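Local coordinates for protein transcriptional regulator, MarR family (PDB 4XRF) that probably binds DNA and regulates transcription as a winged helix-turn-helix protein of the MarR family, at residues A47-T52 against V88-L93; K56-P61 against L134-C139. All coordinates share one frame; numbering follows the deposited sequence.

In the fold
Helix 50-57 joins the two contacts: its N-terminal end leaves the strand pairing of contact 1, and its last turn runs into the loop of contact 2. Segments 47-52 and 56-61 nearly follow one another in sequence, and the segments of the two contacts alternate along the chain, 88-93 lying on the wing and 134-139 on helix 121-139. The contact centres are about 17 Å apart. Contact 1 lies at the surface; contact 2 is partly buried and packs against the second subunit. Contact 2 is also near the bound ligands: the side chain of E135 is about 9 Å from isoquinoline and about 11 Å from lauric acid, and L134, which does not itself meet 56-61, touches isoquinoline.

Contact 1 (A47-T52 against V88-L93); sequences ASRATT and VVIIEL. With PO4 (phosphate ion), chain D.
CG1 of I90 (chi1 -49°) and CG of R49 each lie anti to their own carbonyl carbon, and chi2 of -65° in I90 turns its CD1 onto the arginine stem, 3.8 Å from CG of R49. The two residues pair where strand 48-49 of the winged helix-turn-helix runs antiparallel to wing strand 89-93, whose other edge is bonded to strand 77-81. S48 and I91 form the hydrogen-bonded pair: N of S48 reaches O of I91 at 2.9 Å, and N of I91 returns to O of S48 at 2.8 Å in a nearly straight bond (172°). R49 and I90 are the non-hydrogen-bonded pair next to it. On the face of S48 and I91, both side chains rest on L42 of helix 33-45, and the hydroxyl of S48 bonds back to O of G46. Beyond R49, the N-cap residue, N of A50 in the first turn of helix 50-57 still bonds to O of V89, while CB of A50 packs 4.0 Å from CG1 of I91. The chain of R49 bends at chi3, and its NH1 donates to O4 of a phosphate ion, probably from the crystallisation liquor, at 2.7 Å.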
ATOM      1  N   ALA A  47     -17.697 -24.163 -16.015  1.00 43.04           N
ATOM      2  CA  ALA A  47     -17.868 -23.020 -16.921  1.00 42.55           C
ATOM      3  C   ALA A  47     -19.100 -22.182 -16.579  1.00 42.53           C
ATOM      4  O   ALA A  47     -20.218 -22.708 -16.475  1.00 43.80           O
ATOM      5  CB  ALA A  47     -17.954 -23.498 -18.376  1.00 43.84           C
ATOM      6  N   SER A  48     -18.899 -20.873 -16.449  1.00 41.21           N
ATOM      7  CA  SER A  48     -19.974 -19.961 -16.062  1.00 40.92           C
ATOM      8  C   SER A  48     -19.949 -18.662 -16.874  1.00 40.47           C
ATOM      9  O   SER A  48     -18.890 -18.255 -17.363  1.00 39.60           O
ATOM     10  CB  SER A  48     -19.848 -19.623 -14.564  1.00 40.33           C
ATOM     11  OG  SER A  48     -19.497 -20.764 -13.788  1.00 40.31           O
ATOM     12  N   ARG A  49     -21.108 -18.012 -16.996  1.00 40.74           N
ATOM     13  CA  ARG A  49     -21.193 -16.689 -17.602  1.00 40.91           C
ATOM     14  C   ARG A  49     -20.404 -15.649 -16.821  1.00 39.66           C
ATOM     15  O   ARG A  49     -20.378 -15.677 -15.577  1.00 38.57           O
ATOM     16  CB  ARG A  49     -22.654 -16.227 -17.738  1.00 42.15           C
ATOM     17  CG  ARG A  49     -23.444 -16.923 -18.841  1.00 43.81           C
ATOM     18  CD  ARG A  49     -24.870 -16.369 -18.924  1.00 45.44           C
ATOM     19  NE  ARG A  49     -25.587 -16.707 -17.701  1.00 45.57           N
ATOM     20  CZ  ARG A  49     -26.529 -15.963 -17.130  1.00 46.33           C
ATOM     21  NH1 ARG A  49     -26.892 -14.786 -17.648  1.00 47.09           N
ATOM     22  NH2 ARG A  49     -27.104 -16.405 -16.023  1.00 46.33           N
ATOM     23  N   ALA A  50     -19.782 -14.727 -17.560  1.00 37.68           N
ATOM     24  CA  ALA A  50     -19.024 -13.623 -16.959  1.00 37.27           C
ATOM     25  C   ALA A  50     -19.965 -12.745 -16.132  1.00 37.63           C
ATOM     26  O   ALA A  50     -19.591 -12.247 -15.092  1.00 37.09           O
ATOM     27  CB  ALA A  50     -18.318 -12.796 -18.034  1.00 37.31           C
ATOM     28  N   THR A  51     -21.195 -12.561 -16.595  1.00 39.16           N
ATOM     29  CA  THR A  51     -22.184 -11.794 -15.818  1.00 40.07           C
ATOM     30  C   THR A  51     -22.534 -12.458 -14.468  1.00 39.48           C
ATOM     31  O   THR A  51     -22.732 -11.766 -13.484  1.00 39.79           O
ATOM     32  CB  THR A  51     -23.437 -11.479 -16.643  1.00 42.26           C
ATOM     33  OG1 THR A  51     -23.954 -12.697 -17.177  1.00 43.91           O
ATOM     34  CG2 THR A  51     -23.086 -10.534 -17.813  1.00 43.00           C
ATOM     35  N   THR A  52     -22.576 -13.788 -14.419  1.00 38.90           N
ATOM     36  CA  THR A  52     -22.782 -14.515 -13.164  1.00 38.59           C
ATOM     37  C   THR A  52     -21.589 -14.345 -12.183  1.00 37.48           C
ATOM     38  O   THR A  52     -21.782 -14.178 -10.974  1.00 37.48           O
ATOM     39  CB  THR A  52     -23.047 -16.013 -13.426  1.00 39.05           C
ATOM     40  OG1 THR A  52     -24.194 -16.165 -14.276  1.00 40.50           O
ATOM     41  CG2 THR A  52     -23.294 -16.768 -12.132  1.00 39.27           C
ATOM     42  N   VAL A  88     -23.297 -13.980 -25.379  1.00 52.28           N
ATOM     43  CA  VAL A  88     -23.078 -14.787 -24.176  1.00 49.31           C
ATOM     44  C   VAL A  88     -21.592 -15.104 -24.047  1.00 47.73           C
ATOM     45  O   VAL A  88     -21.052 -15.861 -24.853  1.00 48.65           O
ATOM     46  CB  VAL A  88     -23.870 -16.101 -24.233  1.00 50.18           C
ATOM     47  CG1 VAL A  88     -23.662 -16.907 -22.966  1.00 48.43           C
ATOM     48  CG2 VAL A  88     -25.363 -15.820 -24.466  1.00 51.51           C
ATOM     49  N   VAL A  89     -20.961 -14.532 -23.020  1.00 45.15           N
ATOM     50  CA  VAL A  89     -19.526 -14.692 -22.739  1.00 43.34           C
ATOM     51  C   VAL A  89     -19.370 -15.716 -21.616  1.00 41.96           C
ATOM     52  O   VAL A  89     -19.866 -15.508 -20.494  1.00 41.09           O
ATOM     53  CB  VAL A  89     -18.897 -13.343 -22.315  1.00 42.39           C
ATOM     54  CG1 VAL A  89     -17.395 -13.480 -22.046  1.00 41.44           C
ATOM     55  CG2 VAL A  89     -19.172 -12.248 -23.344  1.00 43.56           C
ATOM     56  N   ILE A  90     -18.694 -16.820 -21.930  1.00 41.73           N
ATOM     57  CA  ILE A  90     -18.463 -17.900 -20.982  1.00 41.04           C
ATOM     58  C   ILE A  90     -16.992 -17.949 -20.526  1.00 39.95           C
ATOM     59  O   ILE A  90     -16.069 -17.878 -21.353  1.00 40.03           O
ATOM     60  CB  ILE A  90     -18.825 -19.273 -21.581  1.00 42.51           C
ATOM     61  CG1 ILE A  90     -20.213 -19.261 -22.235  1.00 44.46           C
ATOM     62  CG2 ILE A  90     -18.693 -20.372 -20.527  1.00 42.26           C
ATOM     63  CD1 ILE A  90     -21.362 -19.046 -21.285  1.00 44.50           C
ATOM     64  N   ILE A  91     -16.796 -18.091 -19.212  1.00 38.70           N
ATOM     65  CA  ILE A  91     -15.476 -18.240 -18.613  1.00 37.85           C
ATOM     66  C   ILE A  91     -15.319 -19.662 -18.066  1.00 38.68           C
ATOM     67  O   ILE A  91     -16.232 -20.216 -17.439  1.00 38.91           O
ATOM     68  CB  ILE A  91     -15.213 -17.201 -17.488  1.00 36.29           C
ATOM     69  CG1 ILE A  91     -15.662 -15.787 -17.903  1.00 36.16           C
ATOM     70  CG2 ILE A  91     -13.750 -17.224 -17.045  1.00 35.55           C
ATOM     71  CD1 ILE A  91     -15.051 -15.262 -19.186  1.00 36.65           C
ATOM     72  N   GLU A  92     -14.149 -20.239 -18.306  1.00 39.31           N
ATOM     73  CA  GLU A  92     -13.884 -21.623 -17.983  1.00 41.02           C
ATOM     74  C   GLU A  92     -12.465 -21.780 -17.448  1.00 40.66           C
ATOM     75  O   GLU A  92     -11.536 -21.204 -17.990  1.00 39.94           O
ATOM     76  CB  GLU A  92     -14.011 -22.445 -19.252  1.00 43.65           C
ATOM     77  CG  GLU A  92     -13.911 -23.929 -19.016  1.00 46.97           C
ATOM     78  CD  GLU A  92     -14.246 -24.719 -20.261  1.00 50.66           C
ATOM     79  OE1 GLU A  92     -13.392 -24.807 -21.175  1.00 52.64           O
ATOM     80  OE2 GLU A  92     -15.369 -25.248 -20.324  1.00 52.15           O
ATOM     81  N   LEU A  93     -12.316 -22.595 -16.409  1.00 41.24           N
ATOM     82  CA  LEU A  93     -11.012 -22.945 -15.845  1.00 41.99           C
ATOM     83  C   LEU A  93     -10.202 -23.748 -16.872  1.00 43.21           C
ATOM     84  O   LEU A  93     -10.748 -24.629 -17.541  1.00 44.39           O
ATOM     85  CB  LEU A  93     -11.264 -23.789 -14.606  1.00 43.20           C
ATOM     86  CG  LEU A  93     -10.510 -23.657 -13.302  1.00 43.89           C
ATOM     87  CD1 LEU A  93     -10.295 -22.209 -12.869  1.00 42.29           C
ATOM     88  CD2 LEU A  93     -11.280 -24.458 -12.262  1.00 44.65           C
TER
HETATM   89  P   PO4 D 203     -29.451 -12.701 -16.261  0.50 77.82           P
HETATM   90  O1  PO4 D 203     -30.314 -13.392 -17.239  0.50 73.73           O
HETATM   91  O2  PO4 D 203     -30.039 -11.326 -15.909  0.50 74.37           O
HETATM   92  O3  PO4 D 203     -29.278 -13.506 -15.022  0.50 76.85           O
HETATM   93  O4  PO4 D 203     -28.051 -12.429 -16.896  0.50 72.07           O
HETATM   94  O   HOH W   1     -21.839 -13.418 -19.720  1.00 36.42           O

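Contact 2 (K56-P61 against L134-C139); sequences KMYVKP and LETIIC. With SO4 (sulfate ion), chain K.
CB of Y58 meets CG of E135 at 3.9 Å, after which the tyrosine ring leads away from 134-139, back along helix 121-139. On its way the ring crosses T136 obliquely, with CD2 of Y58 3.6 Å from OG1 of T136; that hydroxyl is hydrogen-bonded within its own helix, to O of E132. The tyrosine side chain also touches R129 and E132. E135 follows a different path. Its CG is anti to the backbone N (chi1 -172°), which carries the methylene up against the tyrosine backbone, CG of E135 lying 3.4 Å from O of Y58, and the bend at chi2 (70°) then swings the carboxylate across the side chain of V59, OE2 of E135 coming 3.9 Å from CG1 of V59. A water ties the same oxygen to the other segment, donating to OE2 of E135 at 2.8 Å and to O of M57 at 2.9 Å. Y58, with positive phi (66°), leaves the helical path in a Schellman motif and leads toward helix 61-73, so that the middle of the helix-turn-helix of the winged domain faces the end of helix 121-139, which packs on the second subunit through L134, E135, I137 and I138. C139 sits one turn beyond E135, its SG 4.2 Å from CG1 of V59. Alongside, the bent chain of K60 passes the C-terminal end of the helix, CE of K60 lying 3.4 Å from O of C139, and its ammonium group is hydrogen-bonded to O of G140. Away from segment 134-139, NZ of K56 donates to two oxygens of a sulfate ion, probably from the crystallisation liquor, that also bonds to Y37 and to K6 of the second subunit.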
ATOM      1  N   LYS A  56     -21.810 -12.807  -8.496  1.00 39.47           N
ATOM      2  CA  LYS A  56     -21.256 -13.491  -7.320  1.00 39.64           C
ATOM      3  C   LYS A  56     -20.211 -12.661  -6.565  1.00 39.20           C
ATOM      4  O   LYS A  56     -20.052 -12.836  -5.344  1.00 39.49           O
ATOM      5  CB  LYS A  56     -20.708 -14.864  -7.687  1.00 39.40           C
ATOM      6  CG  LYS A  56     -21.788 -15.909  -7.947  1.00 40.93           C
ATOM      7  CD  LYS A  56     -21.198 -17.109  -8.685  1.00 40.99           C
ATOM      8  CE  LYS A  56     -22.243 -18.179  -8.987  1.00 43.00           C
ATOM      9  NZ  LYS A  56     -22.656 -18.923  -7.768  1.00 44.98           N
ATOM     10  N   MET A  57     -19.532 -11.749  -7.274  1.00 38.99           N
ATOM     11  CA  MET A  57     -18.474 -10.879  -6.670  1.00 39.80           C
ATOM     12  C   MET A  57     -19.024  -9.508  -6.246  1.00 40.46           C
ATOM     13  O   MET A  57     -18.300  -8.686  -5.664  1.00 39.81           O
ATOM     14  CB  MET A  57     -17.312 -10.634  -7.652  1.00 40.05           C
ATOM     15  CG  MET A  57     -16.632 -11.857  -8.254  1.00 40.48           C
ATOM     16  SD  MET A  57     -15.701 -12.847  -7.078  1.00 43.42           S
ATOM     17  CE  MET A  57     -14.367 -11.757  -6.586  1.00 41.73           C
ATOM     18  N   TYR A  58     -20.290  -9.248  -6.598  1.00 41.00           N
ATOM     19  CA  TYR A  58     -20.961  -7.990  -6.271  1.00 42.53           C
ATOM     20  C   TYR A  58     -20.354  -6.768  -6.970  1.00 42.76           C
ATOM     21  O   TYR A  58     -20.451  -5.641  -6.479  1.00 44.26           O
ATOM     22  CB  TYR A  58     -21.072  -7.811  -4.743  1.00 43.26           C
ATOM     23  CG  TYR A  58     -21.956  -8.876  -4.134  1.00 44.10           C
ATOM     24  CD1 TYR A  58     -21.425 -10.099  -3.727  1.00 43.43           C
ATOM     25  CD2 TYR A  58     -23.340  -8.688  -4.030  1.00 45.77           C
ATOM     26  CE1 TYR A  58     -22.238 -11.091  -3.200  1.00 44.61           C
ATOM     27  CE2 TYR A  58     -24.159  -9.671  -3.496  1.00 46.97           C
ATOM     28  CZ  TYR A  58     -23.589 -10.871  -3.077  1.00 46.52           C
ATOM     29  OH  TYR A  58     -24.388 -11.858  -2.546  1.00 48.52           O
ATOM     30  N   VAL A  59     -19.752  -7.011  -8.132  1.00 41.88           N
ATOM     31  CA  VAL A  59     -19.134  -5.962  -8.949  1.00 42.70           C
ATOM     32  C   VAL A  59     -19.825  -5.807 -10.316  1.00 43.73           C
ATOM     33  O   VAL A  59     -20.620  -6.664 -10.722  1.00 43.51           O
ATOM     34  CB  VAL A  59     -17.623  -6.236  -9.168  1.00 41.34           C
ATOM     35  CG1 VAL A  59     -16.889  -6.344  -7.832  1.00 40.73           C
ATOM     36  CG2 VAL A  59     -17.416  -7.492 -10.014  1.00 40.01           C
ATOM     37  N   LYS A  60     -19.524  -4.710 -11.015  1.00 45.49           N
ATOM     38  CA  LYS A  60     -20.010  -4.481 -12.389  1.00 47.31           C
ATOM     39  C   LYS A  60     -19.380  -5.486 -13.372  1.00 46.51           C
ATOM     40  O   LYS A  60     -18.256  -5.933 -13.140  1.00 45.12           O
ATOM     41  CB  LYS A  60     -19.629  -3.065 -12.847  1.00 48.97           C
ATOM     42  CG  LYS A  60     -20.310  -1.916 -12.126  1.00 51.11           C
ATOM     43  CD  LYS A  60     -21.765  -1.808 -12.534  1.00 53.27           C
ATOM     44  CE  LYS A  60     -22.354  -0.458 -12.155  1.00 56.12           C
ATOM     45  NZ  LYS A  60     -23.835  -0.444 -12.334  1.00 57.99           N
ATOM     46  N   PRO A  61     -20.093  -5.839 -14.468  1.00 47.92           N
ATOM     47  CA  PRO A  61     -19.486  -6.616 -15.561  1.00 47.67           C
ATOM     48  C   PRO A  61     -18.097  -6.105 -16.001  1.00 48.09           C
ATOM     49  O   PRO A  61     -17.167  -6.905 -16.151  1.00 46.53           O
ATOM     50  CB  PRO A  61     -20.498  -6.460 -16.699  1.00 49.32           C
ATOM     51  CG  PRO A  61     -21.815  -6.308 -16.006  1.00 49.93           C
ATOM     52  CD  PRO A  61     -21.545  -5.637 -14.681  1.00 49.32           C
ATOM     53  N   LEU A 134     -21.530  -3.521   1.508  1.00 40.08           N
ATOM     54  CA  LEU A 134     -20.572  -2.439   1.258  1.00 39.96           C
ATOM     55  C   LEU A 134     -20.060  -2.434  -0.185  1.00 39.85           C
ATOM     56  O   LEU A 134     -19.989  -1.382  -0.812  1.00 39.38           O
ATOM     57  CB  LEU A 134     -19.384  -2.491   2.214  1.00 38.82           C
ATOM     58  CG  LEU A 134     -19.451  -1.644   3.489  1.00 39.73           C
ATOM     59  CD1 LEU A 134     -18.177  -1.878   4.281  1.00 39.19           C
ATOM     60  CD2 LEU A 134     -19.631  -0.163   3.163  1.00 40.72           C
ATOM     61  N   GLU A 135     -19.708  -3.608  -0.698  1.00 40.09           N
ATOM     62  CA  GLU A 135     -19.308  -3.720  -2.101  1.00 42.08           C
ATOM     63  C   GLU A 135     -20.388  -3.228  -3.064  1.00 42.44           C
ATOM     64  O   GLU A 135     -20.087  -2.520  -4.035  1.00 42.47           O
ATOM     65  CB  GLU A 135     -18.883  -5.146  -2.465  1.00 42.94           C
ATOM     66  CG  GLU A 135     -18.288  -5.248  -3.865  1.00 46.12           C
ATOM     67  CD  GLU A 135     -16.923  -4.580  -3.984  1.00 48.45           C
ATOM     68  OE1 GLU A 135     -16.827  -3.337  -3.839  1.00 50.91           O
ATOM     69  OE2 GLU A 135     -15.935  -5.298  -4.234  1.00 48.53           O
ATOM     70  N   THR A 136     -21.634  -3.605  -2.793  1.00 43.04           N
ATOM     71  CA  THR A 136     -22.780  -3.172  -3.603  1.00 45.76           C
ATOM     72  C   THR A 136     -22.947  -1.652  -3.584  1.00 46.47           C
ATOM     73  O   THR A 136     -23.259  -1.035  -4.614  1.00 46.44           O
ATOM     74  CB  THR A 136     -24.092  -3.842  -3.130  1.00 47.10           C
ATOM     75  OG1 THR A 136     -23.976  -5.258  -3.293  1.00 47.69           O
ATOM     76  CG2 THR A 136     -25.282  -3.368  -3.952  1.00 50.22           C
ATOM     77  N   ILE A 137     -22.739  -1.062  -2.408  1.00 46.14           N
ATOM     78  CA  ILE A 137     -22.881   0.380  -2.230  1.00 47.54           C
ATOM     79  C   ILE A 137     -21.787   1.080  -3.031  1.00 46.73           C
ATOM     80  O   ILE A 137     -22.054   2.039  -3.739  1.00 47.56           O
ATOM     81  CB  ILE A 137     -22.790   0.770  -0.732  1.00 47.61           C
ATOM     82  CG1 ILE A 137     -24.037   0.273   0.020  1.00 48.12           C
ATOM     83  CG2 ILE A 137     -22.636   2.282  -0.586  1.00 49.27           C
ATOM     84  CD1 ILE A 137     -23.858   0.190   1.528  1.00 46.43           C
ATOM     85  N   ILE A 138     -20.566   0.562  -2.931  1.00 45.37           N
ATOM     86  CA  ILE A 138     -19.409   1.131  -3.616  1.00 46.45           C
ATOM     87  C   ILE A 138     -19.465   0.962  -5.142  1.00 48.67           C
ATOM     88  O   ILE A 138     -19.152   1.899  -5.871  1.00 50.78           O
ATOM     89  CB  ILE A 138     -18.078   0.565  -3.059  1.00 44.31           C
ATOM     90  CG1 ILE A 138     -17.826   1.094  -1.645  1.00 43.37           C
ATOM     91  CG2 ILE A 138     -16.915   0.959  -3.962  1.00 44.99           C
ATOM     92  CD1 ILE A 138     -16.861   0.255  -0.828  1.00 41.34           C
ATOM     93  N   CYS A 139     -19.884  -0.208  -5.623  1.00 50.07           N
ATOM     94  CA  CYS A 139     -19.826  -0.508  -7.062  1.00 51.98           C
ATOM     95  C   CYS A 139     -21.077  -0.137  -7.846  1.00 55.34           C
ATOM     96  O   CYS A 139     -21.063  -0.170  -9.075  1.00 56.32           O
ATOM     97  CB  CYS A 139     -19.478  -1.973  -7.311  1.00 50.72           C
ATOM     98  SG  CYS A 139     -17.824  -2.418  -6.759  1.00 51.89           S
TER
HETATM   99  S   SO4 K 210     -20.768 -18.554  -4.547  1.00 63.86           S
HETATM  100  O1  SO4 K 210     -22.105 -17.923  -4.750  1.00 65.07           O
HETATM  101  O2  SO4 K 210     -20.392 -19.284  -5.787  1.00 57.80           O
HETATM  102  O3  SO4 K 210     -20.823 -19.536  -3.435  1.00 58.42           O
HETATM  103  O4  SO4 K 210     -19.806 -17.451  -4.264  1.00 56.47           O
HETATM  104  O   HOH W   2     -15.670  -7.986  -4.795  1.00 31.62           O